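Local coordinates for DUF3836 domain-containing protein (Parabacteroides distasonis ATCC 8503, PDB 4R03) that is of unknown function but folds as a single-layer antiparallel beta-sheet, of the kind thought to have evolved from beta-hairpin repeats, at residues 81-85 with 86-90; 98-101 with 102-105. All blocks are in the same frame, centred on the assembly; numbering follows the deposited sequence.

Contact 1: residues 81-85 with 86-90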
ATOM      1  N   GLY A  81       6.082  -6.782   5.501  1.00 14.75           N
ATOM      2  CA  GLY A  81       6.013  -6.994   6.952  1.00 13.85           C
ATOM      3  C   GLY A  81       4.765  -6.337   7.516  1.00 14.93           C
ATOM      4  O   GLY A  81       4.351  -5.317   6.980  1.00 13.98           O
HETATM    5  N   MSE A  82       4.163  -6.940   8.543  1.00 15.39           N
HETATM    6  CA  MSE A  82       3.005  -6.396   9.239  1.00 15.20           C
HETATM    7  C   MSE A  82       3.458  -5.558  10.419  1.00 16.56           C
HETATM    8  O   MSE A  82       4.446  -5.856  11.104  1.00 15.17           O
HETATM    9  CB  MSE A  82       2.052  -7.494   9.667  1.00 17.64           C
HETATM   10  CG  MSE A  82       1.444  -8.136   8.529  1.00 23.78           C
HETATM   11 SE   MSE A  82       0.156  -9.449   9.049  0.75 28.83          SE
HETATM   12  CE  MSE A  82      -0.477  -8.658  10.652  1.00 19.03           C
ATOM     13  N   TRP A  83       2.662  -4.516  10.697  1.00 13.57           N
ATOM     14  CA  TRP A  83       2.898  -3.660  11.866  1.00 13.91           C
ATOM     15  C   TRP A  83       2.734  -4.443  13.173  1.00 14.04           C
ATOM     16  O   TRP A  83       1.761  -5.121  13.382  1.00 15.55           O
ATOM     17  CB  TRP A  83       1.853  -2.544  11.864  1.00 14.26           C
ATOM     18  CG  TRP A  83       1.987  -1.539  12.954  1.00 14.34           C
ATOM     19  CD1 TRP A  83       1.086  -1.326  13.955  1.00 15.82           C
ATOM     20  CD2 TRP A  83       3.001  -0.558  13.100  1.00 14.64           C
ATOM     21  NE1 TRP A  83       1.483  -0.261  14.699  1.00 16.23           N
ATOM     22  CE2 TRP A  83       2.673   0.216  14.238  1.00 15.49           C
ATOM     23  CE3 TRP A  83       4.148  -0.226  12.383  1.00 15.46           C
ATOM     24  CZ2 TRP A  83       3.449   1.299  14.641  1.00 18.26           C
ATOM     25  CZ3 TRP A  83       4.927   0.819  12.799  1.00 18.02           C
ATOM     26  CH2 TRP A  83       4.568   1.578  13.951  1.00 18.51           C
ATOM     27  N   ASP A  84       3.744  -4.305  14.003  1.00 14.85           N
ATOM     28  CA  ASP A  84       3.764  -4.839  15.371  1.00 16.34           C
ATOM     29  C   ASP A  84       3.484  -3.653  16.319  1.00 14.89           C
ATOM     30  O   ASP A  84       4.283  -2.738  16.411  1.00 15.65           O
ATOM     31  CB  ASP A  84       5.133  -5.447  15.643  1.00 17.15           C
ATOM     32  CG  ASP A  84       5.204  -6.108  16.986  1.00 22.72           C
ATOM     33  OD1 ASP A  84       4.726  -5.506  17.952  1.00 21.24           O
ATOM     34  OD2 ASP A  84       5.704  -7.245  17.022  1.00 24.90           O
ATOM     35  N   LYS A  85       2.303  -3.658  16.888  1.00 17.19           N
ATOM     36  CA  LYS A  85       1.795  -2.522  17.694  1.00 17.38           C
ATOM     37  C   LYS A  85       2.593  -2.289  18.987  1.00 20.50           C
ATOM     38  O   LYS A  85       2.575  -1.189  19.510  1.00 19.78           O
ATOM     39  CB  LYS A  85       0.311  -2.730  17.982  1.00 19.53           C
ATOM     40  CG  LYS A  85       0.011  -4.040  18.783  1.00 24.45           C
ATOM     41  CD  LYS A  85      -0.416  -3.816  20.189  1.00 26.63           C
ATOM     42  CE  LYS A  85      -0.911  -5.126  20.799  1.00 28.29           C
ATOM     43  NZ  LYS A  85      -1.044  -4.957  22.211  1.00 33.10           N
ATOM     44  N   LYS A  86       3.324  -3.300  19.445  1.00 21.89           N
ATOM     45  CA  LYS A  86       4.198  -3.129  20.613  0.50 24.59           C
ATOM     46  C   LYS A  86       5.571  -2.595  20.218  1.00 25.87           C
ATOM     47  O   LYS A  86       6.061  -1.609  20.773  1.00 25.61           O
ATOM     48  CB  LYS A  86       4.309  -4.465  21.357  0.50 27.21           C
ATOM     49  CG  LYS A  86       4.789  -4.341  22.786  0.50 30.94           C
ATOM     50  CD  LYS A  86       4.692  -5.685  23.496  0.50 31.87           C
ATOM     51  CE  LYS A  86       5.539  -5.705  24.781  0.50 36.14           C
ATOM     52  NZ  LYS A  86       5.991  -7.109  25.100  0.50 38.70           N
ATOM     53  N   LYS A  87       6.196  -3.227  19.230  1.00 23.68           N
ATOM     54  CA  LYS A  87       7.505  -2.812  18.739  1.00 24.13           C
ATOM     55  C   LYS A  87       7.568  -1.550  17.880  1.00 23.43           C
ATOM     56  O   LYS A  87       8.628  -0.930  17.693  1.00 24.04           O
ATOM     57  CB  LYS A  87       8.131  -3.997  17.984  1.00 27.23           C
ATOM     58  CG  LYS A  87       8.349  -5.218  18.863  1.00 30.71           C
ATOM     59  CD  LYS A  87       9.054  -6.359  18.119  1.00 36.86           C
ATOM     60  CE  LYS A  87       8.887  -7.689  18.876  1.00 42.03           C
ATOM     61  NZ  LYS A  87       9.306  -8.870  18.042  1.00 45.32           N
ATOM     62  N   LYS A  88       6.419  -1.144  17.313  1.00 19.03           N
ATOM     63  CA  LYS A  88       6.346   0.026  16.478  1.00 18.79           C
ATOM     64  C   LYS A  88       7.248  -0.097  15.243  1.00 18.32           C
ATOM     65  O   LYS A  88       7.868   0.868  14.814  1.00 20.08           O
ATOM     66  CB  LYS A  88       6.623   1.320  17.262  1.00 19.85           C
ATOM     67  CG  LYS A  88       5.818   1.432  18.569  1.00 19.99           C
ATOM     68  CD  LYS A  88       4.352   1.407  18.306  1.00 19.14           C
ATOM     69  CE  LYS A  88       3.530   1.733  19.609  1.00 18.95           C
ATOM     70  NZ  LYS A  88       2.099   1.488  19.413  1.00 17.78           N
ATOM     71  N   ASN A  89       7.169  -1.273  14.636  1.00 18.27           N
ATOM     72  CA  ASN A  89       7.841  -1.516  13.381  1.00 18.18           C
ATOM     73  C   ASN A  89       7.068  -2.542  12.579  1.00 17.06           C
ATOM     74  O   ASN A  89       5.997  -3.026  13.003  1.00 16.05           O
ATOM     75  CB  ASN A  89       9.289  -1.924  13.631  1.00 19.80           C
ATOM     76  CG  ASN A  89       9.412  -3.258  14.338  1.00 19.15           C
ATOM     77  OD1 ASN A  89       8.527  -4.111  14.395  1.00 20.07           O
ATOM     78  ND2 ASN A  89      10.560  -3.412  14.977  1.00 26.37           N
ATOM     79  N   PHE A  90       7.585  -2.854  11.390  1.00 17.26           N
ATOM     80  CA  PHE A  90       6.936  -3.826  10.493  1.00 15.75           C
ATOM     81  C   PHE A  90       7.617  -5.204  10.520  1.00 17.27           C
ATOM     82  O   PHE A  90       7.867  -5.822   9.485  1.00 18.67           O
ATOM     83  CB  PHE A  90       6.835  -3.255   9.082  1.00 15.64           C
ATOM     84  CG  PHE A  90       5.958  -2.021   8.994  1.00 13.98           C
ATOM     85  CD1 PHE A  90       4.588  -2.137   8.830  1.00 14.54           C
ATOM     86  CD2 PHE A  90       6.502  -0.753   9.056  1.00 14.45           C
ATOM     87  CE1 PHE A  90       3.773  -1.006   8.759  1.00 14.11           C
ATOM     88  CE2 PHE A  90       5.721   0.372   8.974  1.00 14.94           C
ATOM     89  CZ  PHE A  90       4.322   0.231   8.800  1.00 15.73           C
TER
HETATM   90  O   HOH W   1       7.441  -8.642  15.596  1.00 31.04           O

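Contact 2: residues 98-101 with 102-105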
ATOM      1  N   ILE A  98       7.868 -12.292  -5.368  1.00 31.29           N
ATOM      2  CA  ILE A  98       8.244 -11.720  -6.667  1.00 34.18           C
ATOM      3  C   ILE A  98       6.997 -11.332  -7.439  1.00 35.47           C
ATOM      4  O   ILE A  98       6.026 -12.074  -7.457  1.00 42.38           O
ATOM      5  CB  ILE A  98       8.982 -12.745  -7.542  1.00 39.09           C
ATOM      6  CG1 ILE A  98      10.251 -13.224  -6.861  1.00 36.39           C
ATOM      7  CG2 ILE A  98       9.303 -12.127  -8.924  1.00 42.38           C
ATOM      8  CD1 ILE A  98      11.330 -12.264  -6.857  1.00 40.45           C
ATOM      9  N   ILE A  99       7.020 -10.157  -8.049  1.00 32.27           N
ATOM     10  CA  ILE A  99       5.952  -9.671  -8.910  1.00 35.84           C
ATOM     11  C   ILE A  99       6.586  -9.594 -10.318  1.00 33.64           C
ATOM     12  O   ILE A  99       7.680  -9.056 -10.471  1.00 30.98           O
ATOM     13  CB  ILE A  99       5.546  -8.233  -8.482  1.00 36.99           C
ATOM     14  CG1 ILE A  99       4.903  -8.230  -7.096  1.00 42.59           C
ATOM     15  CG2 ILE A  99       4.552  -7.584  -9.465  1.00 42.52           C
ATOM     16  CD1 ILE A  99       4.519  -6.786  -6.628  1.00 43.06           C
ATOM     17  N   PRO A 100       5.901 -10.107 -11.353  1.00 32.03           N
ATOM     18  CA  PRO A 100       6.468  -9.789 -12.677  1.00 30.77           C
ATOM     19  C   PRO A 100       6.432  -8.282 -12.961  1.00 29.34           C
ATOM     20  O   PRO A 100       5.457  -7.600 -12.594  1.00 27.15           O
ATOM     21  CB  PRO A 100       5.540 -10.526 -13.674  1.00 31.93           C
ATOM     22  CG  PRO A 100       4.474 -11.190 -12.887  1.00 34.07           C
ATOM     23  CD  PRO A 100       4.603 -10.802 -11.414  1.00 33.30           C
ATOM     24  N   SER A 101       7.454  -7.776 -13.631  1.00 26.86           N
ATOM     25  CA  SER A 101       7.546  -6.367 -13.982  1.00 27.65           C
ATOM     26  C   SER A 101       6.336  -5.860 -14.761  1.00 27.48           C
ATOM     27  O   SER A 101       5.956  -4.667 -14.643  1.00 25.77           O
ATOM     28  CB  SER A 101       8.819  -6.093 -14.777  1.00 33.89           C
ATOM     29  OG  SER A 101       9.935  -6.279 -13.929  1.00 38.79           O
ATOM     30  N   THR A 102       5.711  -6.749 -15.532  1.00 28.24           N
ATOM     31  CA  THR A 102       4.533  -6.369 -16.323  1.00 27.12           C
ATOM     32  C   THR A 102       3.326  -5.997 -15.433  1.00 27.94           C
ATOM     33  O   THR A 102       2.398  -5.380 -15.912  1.00 29.88           O
ATOM     34  CB  THR A 102       4.048  -7.495 -17.228  1.00 31.34           C
ATOM     35  OG1 THR A 102       3.759  -8.644 -16.441  1.00 29.78           O
ATOM     36  CG2 THR A 102       5.114  -7.863 -18.260  1.00 34.41           C
ATOM     37  N   ASN A 103       3.335  -6.432 -14.174  1.00 24.53           N
ATOM     38  CA  ASN A 103       2.259  -6.084 -13.236  1.00 26.67           C
ATOM     39  C   ASN A 103       2.570  -4.874 -12.369  1.00 23.06           C
ATOM     40  O   ASN A 103       1.898  -4.662 -11.359  1.00 22.59           O
ATOM     41  CB  ASN A 103       1.942  -7.267 -12.325  1.00 30.45           C
ATOM     42  CG  ASN A 103       1.328  -8.449 -13.091  1.00 38.49           C
ATOM     43  OD1 ASN A 103       0.775  -8.296 -14.188  1.00 41.45           O
ATOM     44  ND2 ASN A 103       1.429  -9.625 -12.504  1.00 45.28           N
ATOM     45  N   TYR A 104       3.598  -4.114 -12.721  1.00 19.96           N
ATOM     46  CA  TYR A 104       4.062  -2.933 -11.930  1.00 18.26           C
ATOM     47  C   TYR A 104       2.910  -2.025 -11.518  1.00 18.18           C
ATOM     48  O   TYR A 104       2.809  -1.643 -10.345  1.00 17.89           O
ATOM     49  CB  TYR A 104       5.086  -2.103 -12.725  1.00 19.19           C
ATOM     50  CG  TYR A 104       5.536  -0.869 -12.046  1.00 17.76           C
ATOM     51  CD1 TYR A 104       6.461  -0.940 -11.009  1.00 17.54           C
ATOM     52  CD2 TYR A 104       5.025   0.376 -12.367  1.00 17.33           C
ATOM     53  CE1 TYR A 104       6.881   0.176 -10.346  1.00 19.68           C
ATOM     54  CE2 TYR A 104       5.457   1.526 -11.714  1.00 18.06           C
ATOM     55  CZ  TYR A 104       6.346   1.439 -10.670  1.00 17.27           C
ATOM     56  OH  TYR A 104       6.787   2.571 -10.007  1.00 20.05           O
ATOM     57  N   GLU A 105       2.030  -1.690 -12.454  1.00 17.78           N
ATOM     58  CA  GLU A 105       0.954  -0.748 -12.133  1.00 19.73           C
ATOM     59  C   GLU A 105      -0.022  -1.239 -11.070  1.00 17.89           C
ATOM     60  O   GLU A 105      -0.699  -0.436 -10.417  1.00 18.45           O
ATOM     61  CB  GLU A 105       0.204  -0.301 -13.398  1.00 20.57           C
ATOM     62  CG  GLU A 105       1.071   0.637 -14.261  1.00 25.10           C
ATOM     63  CD  GLU A 105       1.294   2.009 -13.621  1.00 28.99           C
ATOM     64  OE1 GLU A 105       0.314   2.629 -13.109  1.00 37.82           O
ATOM     65  OE2 GLU A 105       2.436   2.478 -13.627  1.00 35.86           O
TER

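Contact 1: residues 81-85 with 86-90
The chain reverses here, residues 81 to 85 and 86 to 90 running 162° apart from end to end, and Asp84 N donates almost straight to Asn89 O at 2.8 Å. Lys88 N returns to Asp84 O, also at 2.8 Å, an i+4 to i bond that closes an alpha-turn over residues 84-88, with Lys88 in the left-handed region at its end. The Asp84 carboxylate works inside this loop. With CG anti to the backbone N (chi1 -176°), it reaches over the turn, where OD1 takes two backbone amides: Lys86 N nearly along the C-O axis, as in an Asx turn, and Lys87 N from above the carboxylate plane, both at 3.0 Å. OD2 lies beside the aliphatic part of Lys87, whose NZ is too far for a salt bridge, and a water joins the two. Residues 85-88 thus form a four-residue loop between Asp84 and Asn89, three right-handed helical residues and then Lys88, within the longer connection of the antiparallel strands 75-84 and 94-100. Were Asp84 an alanine, the Lys86 and Lys87 amides would probably lose their shared acceptor, and the loop would be likely to hold its shape less firmly. The aromatic side chains pack on another side. Trp83 sends the edge of its six-membered ring toward the face of Phe90, centroids 5.0 Å apart and planes at 59°, with CE3 above the centre of the phenyl ring. Both side chains also touch Pro61 of strand 58-69. The far corner of the indole, at Trp83 CH2, lies 3.4 Å from Lys88 C. The Lys88 side chain, bent at chi2, passes Trp83 CZ2, and its NZ hydrogen-bonds to Lys85 O at 2.7 Å, in the carbonyl plane. Asn89 OD1 and Ser91 OG share a hydrogen bond.

Contact 2: residues 98-101 with 102-105
Asn103 carries its CG anti to the carbonyl carbon (chi1 -67°), which turns the amide back along the chain until ND2 rests 3.4 Å from Pro100 CG and slightly farther from CD. Ile99 directs CG2 anti to its own backbone N, and this methyl comes 3.9 Å from Asn103 CB. The beta carbon of Asn103 is thus touched by an isoleucine branch while its ND2 lies beside the CG-CD edge of the proline ring. Thr102 contributes a looser approach, its OG1 lying 3.8 Å from Pro100 CB. Beneath these side chains the backbone winds into a 3-10 turn. Asn103 N donates to Pro100 O at 2.9 Å and Tyr104 N donates to Ser101 O at 3.1 Å, each bond spanning three residues. Both donors stand well out of the carbonyl planes, by 48° and 61°, consistent with the i+3 to i spacing. Strand 94-100, an outermost strand of the sheet within this chain, thus gives way directly to 3-10 winding. Ile99 in the strand and Ser101 at the start of the turn hydrogen-bond through their backbones to Ile76 and Gly74. Tyr104 leaves the turn the other way: its CB is 3.3 Å from Ser101 O, but the ring extends from there and its OH is hydrogen-bonded to Val44 N, tying the tail to the start of strand 44-53. Between the two segments, then, polar cohesion rests on two backbone bonds whose donors stand out of the carbonyl planes, and the side chains add van der Waals contact without a polar bond of their own.

Contact 1 and contact 2 lie at successive places where a strand ends in the last part of the chain. Residues 81-90 carry it out of strand 75-84, and strand 94-100, the next strand in both sequence and sheet, leads on to residues 98-105. Because those two strands are antiparallel neighbours, the turns fall toward opposite ends of the pair: their centres are 26 Å apart and their nearest atoms about 12 Å, so neither touches the other. Each lies with its centre about 15 Å from the centre of the chain. The protein's function is unknown, so the relation that can be stated is architectural: one turn lies between two strands, the other ends the sheet's last strand.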